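Local coordinates for protein nitrite oxidoreductase subunit A (Kuenenia stuttgartiensis, PDB 7B04) that is related to the NarG-type subunits of the molybdopterin oxidoreductases, carrying a molybdenum atom, two MD1 molecules and an iron-sulfur cluster, at residues B[270-275]-B[1094-1099]. Residues are numbered along the deposited sequence; the frame is centred on the assembly and turned at random.
Sequences YTWHGD and INTVPK. With MO (molybdenum atom), chain C; MD1 (phosphoric acid 4-(2-amino-4-oxo-3,4,5,6,-tetrahydro-pteridin-6-yl)-2-hydroxy-3,4-dimercapto-but-3-en-yl ester guanylate ester), chain D.
The hydroxyl of T1096 meets the carbonyl of W272 from above its plane, OG1 donating to O at 2.7 Å, while the methyl CG2 lies obliquely against the indole at CE3, 3.6 Å away. In T1096, a chi1 of 71° places OG1 between the backbone N and carbonyl carbon, within reach of W272 O. Beside it, T1096 N gives a weak bond to T271 O (3.3 Å), the oxygen that also accepts the G274 N hydrogen bond, which closes the type I turn from T271 to G274. At the turn's far end the N1095 side chain brings ND2 to 3.2 Å from G274 O. Further out, K661 also bonds T1096 OG1, and E613 holds the hydroxyl of T271.

The turn leads into D275, which binds molybdenum through both carboxylate oxygens, OD1 and OD2 each at 2.1 Å; S12 and S13 of MD1 are further ligands. H273 lays one ring face over MD1, and P1098 CB packs 3.3 Å from C17 of its pterin. In this molybdopterin oxidoreductase, two sequence-distant loops therefore share one buried MD1 and molybdenum site, and their second-shell polar contacts probably help fix the backbone presenting the metal-binding carboxylate.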
# COMPACT_ATOMS: atom_id res chain seq x y z
N TYR B 270 -11.96 2.31 18.67
CA TYR B 270 -12.71 2.63 17.46
C TYR B 270 -12.94 4.14 17.35
O TYR B 270 -12.65 4.75 16.31
CB TYR B 270 -14.04 1.87 17.48
CG TYR B 270 -14.82 1.86 16.18
CD1 TYR B 270 -14.18 1.69 14.96
CD2 TYR B 270 -16.21 1.95 16.19
CE1 TYR B 270 -14.91 1.64 13.78
CE2 TYR B 270 -16.93 1.91 15.02
CZ TYR B 270 -16.28 1.76 13.81
OH TYR B 270 -17.00 1.72 12.64
N THR B 271 -13.48 4.74 18.40
CA THR B 271 -13.77 6.16 18.38
C THR B 271 -12.49 7.00 18.35
O THR B 271 -12.43 8.01 17.64
CB THR B 271 -14.63 6.51 19.58
OG1 THR B 271 -13.92 6.21 20.79
CG2 THR B 271 -15.90 5.70 19.52
N TRP B 272 -11.49 6.62 19.15
CA TRP B 272 -10.23 7.37 19.19
C TRP B 272 -9.66 7.59 17.80
O TRP B 272 -9.11 8.66 17.51
CB TRP B 272 -9.22 6.65 20.08
CG TRP B 272 -7.81 7.07 19.85
CD1 TRP B 272 -6.76 6.29 19.47
CD2 TRP B 272 -7.28 8.40 19.98
NE1 TRP B 272 -5.62 7.04 19.36
CE2 TRP B 272 -5.91 8.34 19.67
CE3 TRP B 272 -7.84 9.63 20.34
CZ2 TRP B 272 -5.09 9.46 19.70
CZ3 TRP B 272 -7.02 10.74 20.37
CH2 TRP B 272 -5.66 10.65 20.05
N HIS B 273 -9.75 6.59 16.93
CA HIS B 273 -9.22 6.71 15.58
C HIS B 273 -10.15 7.48 14.65
O HIS B 273 -9.80 7.69 13.48
CB HIS B 273 -8.94 5.31 15.02
CG HIS B 273 -7.80 4.61 15.70
ND1 HIS B 273 -7.59 3.26 15.58
CD2 HIS B 273 -6.81 5.08 16.50
CE1 HIS B 273 -6.52 2.91 16.28
NE2 HIS B 273 -6.03 4.00 16.84
N GLY B 274 -11.31 7.93 15.12
CA GLY B 274 -12.25 8.58 14.23
C GLY B 274 -12.95 7.64 13.28
O GLY B 274 -13.45 8.08 12.24
N ASP B 275 -13.00 6.35 13.62
CA ASP B 275 -13.49 5.33 12.72
C ASP B 275 -14.99 5.09 12.82
O ASP B 275 -15.60 4.63 11.84
CB ASP B 275 -12.74 4.02 12.98
CG ASP B 275 -11.28 4.06 12.54
OD1 ASP B 275 -10.94 4.82 11.60
OD2 ASP B 275 -10.47 3.31 13.12
N ILE B 1094 -16.55 10.19 21.89
CA ILE B 1094 -15.90 11.16 21.02
C ILE B 1094 -15.27 10.46 19.82
O ILE B 1094 -14.52 9.49 19.97
CB ILE B 1094 -14.82 11.97 21.76
CG1 ILE B 1094 -15.43 13.00 22.70
CG2 ILE B 1094 -13.97 12.71 20.77
CD1 ILE B 1094 -14.40 14.04 23.21
N ASN B 1095 -15.58 10.97 18.63
CA ASN B 1095 -15.05 10.44 17.38
C ASN B 1095 -14.10 11.49 16.81
O ASN B 1095 -14.54 12.52 16.29
CB ASN B 1095 -16.18 10.15 16.40
CG ASN B 1095 -15.91 8.94 15.55
OD1 ASN B 1095 -15.89 7.81 16.05
ND2 ASN B 1095 -15.67 9.15 14.26
N THR B 1096 -12.80 11.24 16.94
CA THR B 1096 -11.81 12.26 16.64
C THR B 1096 -11.82 12.61 15.15
O THR B 1096 -12.10 11.77 14.29
CB THR B 1096 -10.42 11.79 17.04
OG1 THR B 1096 -10.00 10.76 16.14
CG2 THR B 1096 -10.43 11.31 18.48
N VAL B 1097 -11.51 13.87 14.87
CA VAL B 1097 -11.55 14.40 13.51
C VAL B 1097 -10.23 15.08 13.16
O VAL B 1097 -9.98 16.22 13.60
CB VAL B 1097 -12.72 15.38 13.36
CG1 VAL B 1097 -13.99 14.59 13.27
CG2 VAL B 1097 -12.78 16.36 14.56
N PRO B 1098 -9.36 14.44 12.37
CA PRO B 1098 -8.12 15.12 11.98
C PRO B 1098 -8.28 16.08 10.82
O PRO B 1098 -7.41 16.94 10.62
CB PRO B 1098 -7.18 13.96 11.62
CG PRO B 1098 -7.82 12.74 12.19
CD PRO B 1098 -9.28 13.00 12.11
N LYS B 1099 -9.37 15.97 10.05
CA LYS B 1099 -9.55 16.78 8.86
C LYS B 1099 -10.20 18.13 9.12
O LYS B 1099 -10.24 18.96 8.20
CB LYS B 1099 -10.36 15.99 7.82
CG LYS B 1099 -9.62 14.76 7.36
CD LYS B 1099 -10.36 13.99 6.29
CE LYS B 1099 -9.55 12.76 5.89
NZ LYS B 1099 -10.17 12.00 4.78
MO MO C . -9.20 3.58 11.43
PB MD1 D . -2.69 2.49 15.16
O3B MD1 D . -1.83 2.10 13.81
O1B MD1 D . -1.77 3.24 16.10
O2B MD1 D . -3.17 1.23 15.82
O3A MD1 D . -4.01 3.44 14.82
C10 MD1 D . -4.58 3.49 13.55
C11 MD1 D . -5.05 4.94 13.25
O11 MD1 D . -3.92 5.70 12.41
C12 MD1 D . -6.24 4.95 12.65
S12 MD1 D . -6.98 3.37 12.15
C13 MD1 D . -7.10 6.21 12.33
S13 MD1 D . -8.66 5.83 11.49
C14 MD1 D . -6.81 7.62 12.58
N15 MD1 D . -6.52 8.24 11.13
C16 MD1 D . -5.88 9.50 11.12
C15 MD1 D . -5.83 10.26 9.84
O14 MD1 D . -6.32 9.81 8.87
N17 MD1 D . -5.16 11.59 9.80
C17 MD1 D . -4.51 12.18 11.07
N16 MD1 D . -3.86 13.47 11.02
N18 MD1 D . -4.56 11.42 12.37
C20 MD1 D . -5.21 10.13 12.44
N8 MD1 D . -5.22 9.46 13.68
C7 MD1 D . -5.87 8.00 13.68
PA MD1 D . -0.57 1.03 13.82
O1A MD1 D . -0.43 0.39 12.46
O2A MD1 D . 0.67 1.81 14.14
O5' MD1 D . -0.70 -0.13 14.98
C5' MD1 D . 0.21 -1.19 14.88
C4' MD1 D . 1.43 -0.96 15.84
O4' MD1 D . 1.66 -2.24 16.70
C1' MD1 D . 2.89 -2.96 16.05
N9 MD1 D . 2.61 -4.40 15.82
C4 MD1 D . 2.46 -5.19 16.87
N3 MD1 D . 2.51 -4.91 18.33
C2 MD1 D . 2.30 -5.99 19.28
N2 MD1 D . 2.35 -5.71 20.69
N1 MD1 D . 2.04 -7.34 18.82
C6 MD1 D . 1.99 -7.60 17.42
O6 MD1 D . 1.78 -8.70 17.04
C5 MD1 D . 2.21 -6.46 16.42
N7 MD1 D . 2.22 -6.42 15.09
C8 MD1 D . 2.47 -5.15 14.71
C2' MD1 D . 3.10 -2.35 14.95
O2' MD1 D . 4.53 -2.31 14.67
C3' MD1 D . 2.51 -0.82 15.17
O3' MD1 D . 3.49 -0.04 15.93